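Local coordinates for glycoside hydrolase family 43 (Halothermothrix orenii, PDB 4QQS), which hydrolyses glycosidic bonds as a thermostable family 43 glycoside hydrolase with alpha-L-arabinofuranosidase activity, probably in the breakdown of xylan, at residues A[17-22]-A[256-262]; A[268-274]-A[286-292]; A[179-185]-A[236-241]. All coordinates share one frame; numbering follows the deposited sequence.

Interaction 1 of 3, residues A[17-22]-A[256-262]; sequences DPYVLK and HNSVTVS. With NA (sodium ion), chain D.
Asp-17 sits over one face of the His-256 imidazole, its CB 3.6 Å from the ring centroid in a CH-pi contact only 13° off the normal. The carboxylate is turned obliquely to the ring, and although OD2 hangs 3.1 Å from His-256 CG, it makes no hydrogen bond to the ring nitrogens. Its polar ties run to Thr-32 through OD1 and, weakly, to His-273 through OD2. His-256 keeps CG anti to its backbone N (chi1 -162°), which carries the ring across to Asp-17 and aims NE2 at the sodium ion 2.8 Å away. Glu-75 and four waters complete the coordination, and ND1 is hydrogen-bonded to a bound buffer molecule, probably from the crystallisation liquor. Both segments are innermost strands of blades of a five-bladed beta-propeller, and their Asp-17/His-256 end lies at the active site: Asp-17 is the predicted proton acceptor. The two run nearly parallel, 17° apart, with no backbone-to-backbone hydrogen bonds between them. Ser-258 bridges them instead. Its OG, held between the backbone N and the carbonyl carbon, donates to Pro-18 O at 2.9 Å and accepts from Val-20 N at 3.1 Å. Farther out, one water joins Val-20 O to Val-259 O, and another links Lys-22 N with Thr-260 OG1. Val-20 CG1 meets Thr-260 CG2 at 4.0 Å. At the far end the extended Lys-22 chain passes Val-261 CG1 and places NZ 3.0 Å from Ser-262 O, with Pro-263 O as a second acceptor.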
loop_
_atom_site.group_PDB
_atom_site.type_symbol
_atom_site.label_atom_id
_atom_site.label_comp_id
_atom_site.label_asym_id
_atom_site.label_seq_id
_atom_site.Cartn_x
_atom_site.Cartn_y
_atom_site.Cartn_z
ATOM N N ASP A 17 -1.604 -6.450 2.010
ATOM C CA ASP A 17 -1.153 -5.265 1.302
ATOM C C ASP A 17 -1.902 -5.089 -0.028
ATOM O O ASP A 17 -1.309 -5.055 -1.102
ATOM C CB ASP A 17 0.364 -5.315 1.106
ATOM C CG ASP A 17 1.105 -5.741 2.371
ATOM O OD1 ASP A 17 2.051 -6.560 2.253
ATOM O OD2 ASP A 17 0.744 -5.267 3.464
ATOM N N PRO A 18 -3.229 -4.979 0.037
ATOM C CA PRO A 18 -4.012 -4.950 -1.204
ATOM C C PRO A 18 -3.960 -3.614 -1.930
ATOM O O PRO A 18 -4.367 -2.599 -1.375
ATOM C CB PRO A 18 -5.429 -5.229 -0.710
ATOM C CG PRO A 18 -5.458 -4.661 0.664
ATOM C CD PRO A 18 -4.103 -4.998 1.223
ATOM N N TYR A 19 -3.514 -3.639 -3.174
ATOM C CA TYR A 19 -3.427 -2.435 -3.984
ATOM C C TYR A 19 -4.389 -2.574 -5.150
ATOM O O TYR A 19 -4.257 -3.506 -5.925
ATOM C CB TYR A 19 -1.997 -2.242 -4.500
ATOM C CG TYR A 19 -1.886 -0.986 -5.322
ATOM C CD1 TYR A 19 -2.261 -0.990 -6.651
ATOM C CD2 TYR A 19 -1.461 0.201 -4.772
ATOM C CE1 TYR A 19 -2.204 0.133 -7.420
ATOM C CE2 TYR A 19 -1.379 1.356 -5.556
ATOM C CZ TYR A 19 -1.761 1.298 -6.882
ATOM O OH TYR A 19 -1.708 2.399 -7.702
ATOM N N VAL A 20 -5.323 -1.634 -5.301
ATOM C CA VAL A 20 -6.266 -1.658 -6.407
ATOM C C VAL A 20 -6.022 -0.507 -7.348
ATOM O O VAL A 20 -5.952 0.645 -6.922
ATOM C CB VAL A 20 -7.724 -1.647 -5.931
ATOM C CG1 VAL A 20 -8.685 -1.498 -7.107
ATOM C CG2 VAL A 20 -8.012 -2.908 -5.143
ATOM N N LEU A 21 -5.937 -0.838 -8.633
ATOM C CA LEU A 21 -5.941 0.141 -9.708
ATOM C C LEU A 21 -7.201 -0.020 -10.540
ATOM O O LEU A 21 -7.557 -1.110 -10.959
ATOM C CB LEU A 21 -4.725 -0.033 -10.611
ATOM C CG LEU A 21 -4.621 1.018 -11.722
ATOM C CD1 LEU A 21 -4.494 2.449 -11.160
ATOM C CD2 LEU A 21 -3.459 0.698 -12.630
ATOM N N LYS A 22 -7.889 1.090 -10.760
ATOM C CA LYS A 22 -8.999 1.142 -11.712
ATOM C C LYS A 22 -8.476 1.566 -13.074
ATOM O O LYS A 22 -7.773 2.565 -13.174
ATOM C CB LYS A 22 -10.065 2.127 -11.236
ATOM C CG LYS A 22 -11.331 2.072 -12.078
ATOM C CD LYS A 22 -12.372 3.061 -11.631
ATOM C CE LYS A 22 -13.615 2.928 -12.474
ATOM N NZ LYS A 22 -14.661 3.923 -12.104
ATOM N N HIS A 256 -2.468 -1.382 5.747
ATOM C CA HIS A 256 -1.758 -1.303 4.458
ATOM C C HIS A 256 -2.706 -1.160 3.306
ATOM O O HIS A 256 -2.922 -2.090 2.506
ATOM C CB HIS A 256 -0.729 -2.488 4.260
ATOM C CG HIS A 256 0.295 -2.222 3.184
ATOM N ND1 HIS A 256 1.637 -2.262 3.328
ATOM C CD2 HIS A 256 0.085 -1.888 1.932
ATOM C CE1 HIS A 256 2.192 -1.984 2.204
ATOM N NE2 HIS A 256 1.273 -1.735 1.334
ATOM N N ASN A 257 -3.237 0.054 3.173
ATOM C CA ASN A 257 -4.332 0.304 2.274
ATOM C C ASN A 257 -3.939 0.951 0.950
ATOM O O ASN A 257 -2.873 1.552 0.780
ATOM C CB ASN A 257 -5.367 1.191 2.949
ATOM C CG ASN A 257 -4.911 2.630 3.061
ATOM O OD1 ASN A 257 -4.137 2.990 3.948
ATOM N ND2 ASN A 257 -5.375 3.466 2.128
ATOM N N SER A 258 -4.872 0.846 0.011
ATOM C CA SER A 258 -4.900 1.696 -1.167
ATOM C C SER A 258 -6.248 2.418 -1.214
ATOM O O SER A 258 -7.077 2.258 -0.310
ATOM C CB SER A 258 -4.627 0.873 -2.424
ATOM O OG SER A 258 -5.546 -0.197 -2.570
ATOM N N VAL A 259 -6.418 3.279 -2.215
ATOM C CA VAL A 259 -7.642 4.049 -2.397
ATOM C C VAL A 259 -8.026 3.988 -3.877
ATOM O O VAL A 259 -7.161 4.108 -4.739
ATOM C CB VAL A 259 -7.448 5.525 -1.996
ATOM C CG1 VAL A 259 -8.741 6.308 -2.188
ATOM C CG2 VAL A 259 -6.975 5.636 -0.558
ATOM N N THR A 260 -9.311 3.805 -4.153
ATOM C CA THR A 260 -9.812 3.844 -5.516
ATOM C C THR A 260 -11.194 4.504 -5.494
ATOM O O THR A 260 -11.641 5.003 -4.454
ATOM C CB THR A 260 -9.806 2.426 -6.126
ATOM O OG1 THR A 260 -10.098 2.487 -7.522
ATOM C CG2 THR A 260 -10.794 1.523 -5.430
ATOM N N VAL A 261 -11.839 4.553 -6.647
ATOM C CA VAL A 261 -13.128 5.200 -6.799
ATOM C C VAL A 261 -14.155 4.172 -7.248
ATOM O O VAL A 261 -13.806 3.161 -7.856
ATOM C CB VAL A 261 -13.020 6.374 -7.799
ATOM C CG1 VAL A 261 -12.813 5.876 -9.218
ATOM C CG2 VAL A 261 -14.202 7.280 -7.707
ATOM N N SER A 262 -15.421 4.438 -6.943
ATOM C CA SER A 262 -16.520 3.545 -7.299
ATOM C C SER A 262 -16.714 3.489 -8.816
ATOM O O SER A 262 -16.170 4.304 -9.549
ATOM C CB SER A 262 -17.814 4.033 -6.639
ATOM O OG SER A 262 -18.154 5.325 -7.111
HETATM NA NA NA D . 1.396 0.183 -0.648
HETATM O O HOH W 1 -5.903 3.323 -6.985
HETATM O O HOH W 2 -7.823 3.404 -8.863
HETATM O O HOH W 3 -0.259 1.182 1.092
HETATM O O HOH W 4 -0.107 -1.032 -1.609
HETATM O O HOH W 5 3.082 1.585 0.262
HETATM O O HOH W 6 3.296 -0.808 -1.325
#

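Interaction 2 of 3, residues A[268-274]-A[286-292]; sequences LFVVYHT and TVNIDRL
Tyr-272 lies with one ring face on Asn-288, whose CB sits 3.6 Å from the ring centroid in a CH-pi contact. The phenol OH donates to Asp-290 OD2 at 2.6 Å; the carboxylate oxygen lies at the ring edge and is met on its anti side. Asp-290 OD1 is taken by Tyr-5 and Thr-305, so the carboxylate is gripped at both oxygens. Asn-288 has CG anti to its carbonyl carbon (chi1 -54°), a turn that brings ND2 to two acceptors: Thr-274 OG1 at 3.0 Å and Tyr-272 O at 3.2 Å. That carbonyl also receives Asn-288 N, and thus takes two donors from one residue. The packing here is tight, in an antiparallel beta hairpin where Tyr-272 and Asn-288 form a hydrogen-bonded pair. On the other face Val-271 CG2 meets Ile-289 CG2, and CG1 meets Val-287 CG1, each at 4.1 Å.

At the partly exposed Leu-268 end, by contrast, solvent enters: Leu-292 N still donates to Leu-268 O, but a water spans Leu-268 N and Leu-292 O. There Phe-269 and Arg-291 run side by side, Phe-269 CZ resting 3.7 Å above the centre of the guanidinium, whose NE pairs with Glu-267. These are the two middle strands of a four-stranded propeller blade: 257-261 flanks 268-275, strand 298-302 flanks 285-295, and Val-271 also packs on Pro-18 and Val-20 of strand 16-23.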
loop_
_atom_site.group_PDB
_atom_site.type_symbol
_atom_site.label_atom_id
_atom_site.label_comp_id
_atom_site.label_asym_id
_atom_site.label_seq_id
_atom_site.Cartn_x
_atom_site.Cartn_y
_atom_site.Cartn_z
ATOM N N LEU A 268 -15.119 7.579 -3.068
ATOM C CA LEU A 268 -13.871 6.883 -2.803
ATOM C C LEU A 268 -14.084 5.690 -1.876
ATOM O O LEU A 268 -14.925 5.707 -0.967
ATOM C CB LEU A 268 -12.855 7.831 -2.164
ATOM C CG LEU A 268 -12.399 9.031 -2.998
ATOM C CD1 LEU A 268 -11.427 9.874 -2.185
ATOM C CD2 LEU A 268 -11.761 8.594 -4.328
ATOM N N PHE A 269 -13.276 4.660 -2.121
ATOM C CA PHE A 269 -13.161 3.510 -1.237
ATOM C C PHE A 269 -11.715 3.321 -0.811
ATOM O O PHE A 269 -10.795 3.379 -1.631
ATOM C CB PHE A 269 -13.651 2.230 -1.921
ATOM C CG PHE A 269 -15.146 2.080 -1.875
ATOM C CD1 PHE A 269 -15.954 2.758 -2.776
ATOM C CD2 PHE A 269 -15.742 1.316 -0.893
ATOM C CE1 PHE A 269 -17.330 2.665 -2.697
ATOM C CE2 PHE A 269 -17.119 1.233 -0.810
ATOM C CZ PHE A 269 -17.903 1.905 -1.714
ATOM N N VAL A 270 -11.544 3.053 0.479
ATOM C CA VAL A 270 -10.303 2.518 0.995
ATOM C C VAL A 270 -10.357 0.996 0.858
ATOM O O VAL A 270 -11.389 0.371 1.120
ATOM C CB VAL A 270 -10.066 2.953 2.475
ATOM C CG1 VAL A 270 -11.200 2.534 3.415
ATOM C CG2 VAL A 270 -8.746 2.444 2.979
ATOM N N VAL A 271 -9.250 0.421 0.399
ATOM C CA VAL A 271 -9.092 -1.015 0.241
ATOM C C VAL A 271 -7.990 -1.410 1.215
ATOM O O VAL A 271 -6.892 -0.878 1.144
ATOM C CB VAL A 271 -8.700 -1.396 -1.190
ATOM C CG1 VAL A 271 -8.624 -2.909 -1.304
ATOM C CG2 VAL A 271 -9.691 -0.811 -2.215
ATOM N N TYR A 272 -8.287 -2.307 2.148
ATOM C CA TYR A 272 -7.389 -2.585 3.258
ATOM C C TYR A 272 -7.478 -4.045 3.659
ATOM O O TYR A 272 -8.472 -4.716 3.372
ATOM C CB TYR A 272 -7.711 -1.670 4.457
ATOM C CG TYR A 272 -9.102 -1.850 5.019
ATOM C CD1 TYR A 272 -10.207 -1.247 4.428
ATOM C CD2 TYR A 272 -9.306 -2.639 6.136
ATOM C CE1 TYR A 272 -11.491 -1.425 4.945
ATOM C CE2 TYR A 272 -10.586 -2.815 6.669
ATOM C CZ TYR A 272 -11.673 -2.218 6.065
ATOM O OH TYR A 272 -12.919 -2.433 6.616
ATOM N N HIS A 273 -6.443 -4.536 4.327
ATOM C CA HIS A 273 -6.491 -5.896 4.825
ATOM C C HIS A 273 -6.851 -5.942 6.301
ATOM O O HIS A 273 -6.711 -4.966 7.011
ATOM C CB HIS A 273 -5.210 -6.670 4.540
ATOM C CG HIS A 273 -3.980 -6.195 5.242
ATOM N ND1 HIS A 273 -3.817 -5.974 6.597
ATOM C CD2 HIS A 273 -2.777 -5.994 4.679
ATOM C CE1 HIS A 273 -2.550 -5.622 6.808
ATOM N NE2 HIS A 273 -1.906 -5.647 5.662
ATOM N N THR A 274 -7.358 -7.098 6.720
ATOM C CA THR A 274 -7.536 -7.435 8.133
ATOM C C THR A 274 -7.088 -8.882 8.328
ATOM O O THR A 274 -6.952 -9.637 7.371
ATOM C CB THR A 274 -9.002 -7.303 8.581
ATOM O OG1 THR A 274 -9.821 -8.116 7.737
ATOM C CG2 THR A 274 -9.477 -5.868 8.532
ATOM N N THR A 286 -6.865 -10.735 4.710
ATOM C CA THR A 286 -7.958 -10.798 3.766
ATOM C C THR A 286 -8.359 -9.375 3.358
ATOM O O THR A 286 -8.067 -8.418 4.062
ATOM C CB THR A 286 -9.125 -11.613 4.360
ATOM O OG1 THR A 286 -10.114 -11.882 3.363
ATOM C CG2 THR A 286 -9.758 -10.898 5.522
ATOM N N VAL A 287 -8.995 -9.248 2.200
ATOM C CA VAL A 287 -9.283 -7.976 1.566
ATOM C C VAL A 287 -10.639 -7.416 1.985
ATOM O O VAL A 287 -11.629 -8.153 2.068
ATOM C CB VAL A 287 -9.253 -8.156 0.027
ATOM C CG1 VAL A 287 -9.587 -6.859 -0.685
ATOM C CG2 VAL A 287 -7.892 -8.666 -0.437
ATOM N N ASN A 288 -10.682 -6.102 2.203
ATOM C CA ASN A 288 -11.877 -5.374 2.623
ATOM C C ASN A 288 -11.942 -4.049 1.900
ATOM O O ASN A 288 -10.910 -3.502 1.497
ATOM C CB ASN A 288 -11.845 -5.068 4.116
ATOM C CG ASN A 288 -11.625 -6.293 4.953
ATOM O OD1 ASN A 288 -12.566 -6.987 5.329
ATOM N ND2 ASN A 288 -10.375 -6.615 5.191
ATOM N N ILE A 289 -13.153 -3.512 1.769
ATOM C CA ILE A 289 -13.348 -2.158 1.268
ATOM C C ILE A 289 -14.271 -1.391 2.199
ATOM O O ILE A 289 -15.123 -1.977 2.878
ATOM C CB ILE A 289 -13.914 -2.130 -0.177
ATOM C CG1 ILE A 289 -15.361 -2.634 -0.230
ATOM C CG2 ILE A 289 -12.993 -2.920 -1.119
ATOM C CD1 ILE A 289 -15.955 -2.576 -1.613
ATOM N N ASP A 290 -14.127 -0.072 2.236
ATOM C CA ASP A 290 -15.105 0.761 2.922
ATOM C C ASP A 290 -15.022 2.185 2.390
ATOM O O ASP A 290 -14.038 2.584 1.768
ATOM C CB ASP A 290 -14.921 0.726 4.459
ATOM C CG ASP A 290 -15.694 -0.403 5.145
ATOM O OD1 ASP A 290 -16.898 -0.593 4.843
ATOM O OD2 ASP A 290 -15.100 -1.070 6.036
ATOM N N ARG A 291 -16.078 2.954 2.632
ATOM C CA ARG A 291 -16.173 4.309 2.117
ATOM C C ARG A 291 -15.221 5.257 2.831
ATOM O O ARG A 291 -15.116 5.233 4.050
ATOM C CB ARG A 291 -17.616 4.805 2.219
ATOM C CG ARG A 291 -18.505 4.138 1.186
ATOM C CD ARG A 291 -19.987 4.565 1.280
ATOM N NE ARG A 291 -20.660 4.167 0.040
ATOM C CZ ARG A 291 -21.167 2.966 -0.220
ATOM N NH1 ARG A 291 -21.237 2.025 0.710
ATOM N NH2 ARG A 291 -21.637 2.717 -1.431
ATOM N N LEU A 292 -14.559 6.081 2.023
ATOM C CA LEU A 292 -13.573 7.061 2.455
ATOM C C LEU A 292 -14.069 8.427 1.996
ATOM O O LEU A 292 -14.514 8.564 0.858
ATOM C CB LEU A 292 -12.247 6.747 1.762
ATOM C CG LEU A 292 -11.052 7.608 2.124
ATOM C CD1 LEU A 292 -10.587 7.281 3.534
ATOM C CD2 LEU A 292 -9.926 7.378 1.147
HETATM O O HOH W 7 -15.655 9.848 -1.319
#

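Interaction 3 of 3, residues A[179-185]-A[236-241]; sequences QPSQDWE and KYSGNP
Lys-236 and Glu-185 meet from opposite directions in a salt bridge that ties together two surface loops of the beta-propeller, one following strand 175-178 and the other containing a type I turn from Tyr-237 to Asn-240. The carboxylate receives NZ on the syn lone pairs of both oxygens, at 2.9 Å from OE1 and 3.0 Å from OE2. The ammonium's three protons are shared among five oxygens, these two and Gln-179 O, Ser-181 OG and Asn-194 OD1. OE1 also takes the backbone N-H groups of Ser-181 and Gln-182, three donors in all, so the carboxylate fixes the backbone of 181-182 as well as the lysine.

Among neutral hydrogen bonds, the Gln-182 amide works at both ends. NE2 donates to Tyr-237 O within the turn, nearly straight at 172°. OE1 accepts Asn-240 ND2 at 3.0 Å on an in-plane lone pair, and Trp-184 NE1 from above that plane, which fixes the rotation of the amide. Asn-240 OD1 is held in turn by the backbone N of Tyr-224.

Apolar contact comes from Trp-184. Glu-185 CG backs one face of the indole; on the opposite face lies the cis Asn-240–Pro-241 peptide, with Pro-241 CB in a CH-pi contact 3.9 Å from the centroid of the six-membered ring.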
loop_
_atom_site.group_PDB
_atom_site.type_symbol
_atom_site.label_atom_id
_atom_site.label_comp_id
_atom_site.label_asym_id
_atom_site.label_seq_id
_atom_site.Cartn_x
_atom_site.Cartn_y
_atom_site.Cartn_z
ATOM N N GLN A 179 7.787 9.320 10.707
ATOM C CA GLN A 179 8.249 8.165 11.461
ATOM C C GLN A 179 7.406 8.087 12.724
ATOM O O GLN A 179 6.797 9.080 13.130
ATOM C CB GLN A 179 9.731 8.278 11.813
ATOM C CG GLN A 179 10.030 9.402 12.776
ATOM C CD GLN A 179 11.499 9.549 13.063
ATOM O OE1 GLN A 179 12.264 8.598 12.953
ATOM N NE2 GLN A 179 11.907 10.756 13.417
ATOM N N PRO A 180 7.362 6.917 13.377
ATOM C CA PRO A 180 6.560 6.794 14.593
ATOM C C PRO A 180 6.795 7.941 15.571
ATOM O O PRO A 180 7.938 8.246 15.934
ATOM C CB PRO A 180 6.991 5.431 15.143
ATOM C CG PRO A 180 7.229 4.640 13.883
ATOM C CD PRO A 180 7.892 5.610 12.941
ATOM N N SER A 181 5.698 8.560 15.998
ATOM C CA SER A 181 5.773 9.791 16.769
ATOM C C SER A 181 4.557 10.016 17.665
ATOM O O SER A 181 4.698 10.627 18.719
ATOM C CB SER A 181 5.988 10.992 15.838
ATOM O OG SER A 181 4.887 11.171 14.981
ATOM N N GLN A 182 3.384 9.537 17.277
ATOM C CA GLN A 182 2.162 9.730 18.055
ATOM C C GLN A 182 1.952 8.560 19.006
ATOM O O GLN A 182 2.375 7.440 18.727
ATOM C CB GLN A 182 0.949 9.841 17.118
ATOM C CG GLN A 182 0.971 11.040 16.202
ATOM C CD GLN A 182 -0.258 11.108 15.326
ATOM O OE1 GLN A 182 -0.507 10.220 14.520
ATOM N NE2 GLN A 182 -1.057 12.138 15.511
ATOM N N ASP A 183 1.258 8.814 20.106
ATOM C CA ASP A 183 1.055 7.787 21.116
ATOM C C ASP A 183 0.435 6.511 20.558
ATOM O O ASP A 183 0.820 5.429 20.978
ATOM C CB ASP A 183 0.209 8.315 22.278
ATOM C CG ASP A 183 0.938 9.310 23.092
ATOM O OD1 ASP A 183 1.731 8.871 23.948
ATOM O OD2 ASP A 183 0.735 10.520 22.848
ATOM N N TRP A 184 -0.520 6.628 19.637
ATOM C CA TRP A 184 -1.199 5.434 19.117
ATOM C C TRP A 184 -0.270 4.516 18.314
ATOM O O TRP A 184 -0.650 3.388 18.026
ATOM C CB TRP A 184 -2.432 5.806 18.256
ATOM C CG TRP A 184 -2.083 6.308 16.899
ATOM C CD1 TRP A 184 -1.702 7.586 16.580
ATOM C CD2 TRP A 184 -2.035 5.569 15.669
ATOM N NE1 TRP A 184 -1.422 7.686 15.244
ATOM C CE2 TRP A 184 -1.614 6.466 14.659
ATOM C CE3 TRP A 184 -2.288 4.242 15.314
ATOM C CZ2 TRP A 184 -1.487 6.084 13.329
ATOM C CZ3 TRP A 184 -2.131 3.875 13.992
ATOM C CH2 TRP A 184 -1.743 4.788 13.020
ATOM N N GLU A 185 0.924 5.006 17.968
ATOM C CA GLU A 185 1.851 4.300 17.077
ATOM C C GLU A 185 2.890 3.468 17.814
ATOM O O GLU A 185 3.901 3.096 17.226
ATOM C CB GLU A 185 2.583 5.297 16.182
ATOM C CG GLU A 185 1.633 6.128 15.369
ATOM C CD GLU A 185 2.324 7.166 14.513
ATOM O OE1 GLU A 185 3.106 8.017 14.990
ATOM O OE2 GLU A 185 2.102 7.141 13.303
ATOM N N LYS A 236 0.887 14.918 11.030
ATOM C CA LYS A 236 -0.085 13.866 11.296
ATOM C C LYS A 236 -1.393 14.423 11.841
ATOM O O LYS A 236 -1.429 15.390 12.597
ATOM C CB LYS A 236 0.492 12.832 12.257
ATOM C CG LYS A 236 1.495 11.947 11.578
ATOM C CD LYS A 236 2.270 11.052 12.520
ATOM C CE LYS A 236 3.221 10.164 11.736
ATOM N NZ LYS A 236 4.031 9.307 12.597
ATOM N N TYR A 237 -2.481 13.774 11.457
ATOM C CA TYR A 237 -3.805 14.074 11.990
ATOM C C TYR A 237 -3.856 13.755 13.485
ATOM O O TYR A 237 -3.539 12.640 13.922
ATOM C CB TYR A 237 -4.853 13.259 11.223
ATOM C CG TYR A 237 -6.252 13.387 11.774
ATOM C CD1 TYR A 237 -6.805 14.625 12.045
ATOM C CD2 TYR A 237 -7.015 12.256 12.029
ATOM C CE1 TYR A 237 -8.080 14.738 12.568
ATOM C CE2 TYR A 237 -8.310 12.358 12.535
ATOM C CZ TYR A 237 -8.836 13.604 12.802
ATOM O OH TYR A 237 -10.100 13.730 13.322
ATOM N N SER A 238 -4.308 14.717 14.276
ATOM C CA SER A 238 -4.341 14.547 15.719
ATOM C C SER A 238 -5.280 13.430 16.168
ATOM O O SER A 238 -5.084 12.839 17.232
ATOM C CB SER A 238 -4.760 15.849 16.376
ATOM O OG SER A 238 -6.117 16.134 16.061
ATOM N N GLY A 239 -6.300 13.139 15.358
ATOM C CA GLY A 239 -7.290 12.133 15.682
ATOM C C GLY A 239 -6.991 10.740 15.164
ATOM O O GLY A 239 -7.868 9.887 15.184
ATOM N N ASN A 240 -5.766 10.490 14.707
ATOM C CA ASN A 240 -5.384 9.151 14.274
ATOM C C ASN A 240 -5.548 8.141 15.412
ATOM O O ASN A 240 -5.424 8.481 16.584
ATOM C CB ASN A 240 -3.921 9.142 13.862
ATOM C CG ASN A 240 -3.669 9.682 12.462
ATOM O OD1 ASN A 240 -4.556 9.696 11.603
ATOM N ND2 ASN A 240 -2.429 10.087 12.213
ATOM N N PRO A 241 -5.807 6.877 15.072
ATOM C CA PRO A 241 -5.992 6.334 13.727
ATOM C C PRO A 241 -7.393 6.608 13.187
ATOM O O PRO A 241 -8.355 6.759 13.947
ATOM C CB PRO A 241 -5.785 4.828 13.938
ATOM C CG PRO A 241 -6.281 4.597 15.333
ATOM C CD PRO A 241 -5.856 5.824 16.101
#

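Overall arrangement
Strand 257-261 of interaction 1 belongs to the same blade as interaction 2, and the two contacts touch directly: their centres are 7 Å apart, and strands 257-261 and 268-275 are neighbours, with Ser-258 N 2.9 Å from Val-271 O and Thr-260 O 2.9 Å from Phe-269 N. The side chain of His-273 of interaction 2 comes within about 3 Å of that of Asp-17, the predicted catalytic base, and makes a weak hydrogen bond to it; it stays about 9 Å from the sodium ion. Interaction 3 is peripheral, its centre about 22 Å from that of interaction 1 and 20 Å from that of interaction 2. Even so, the Pro-180 side chain comes about 8 Å from that of Glu-195, the predicted proton donor, whereas the side chain of His-256 is about 5 Å from that of Glu-195.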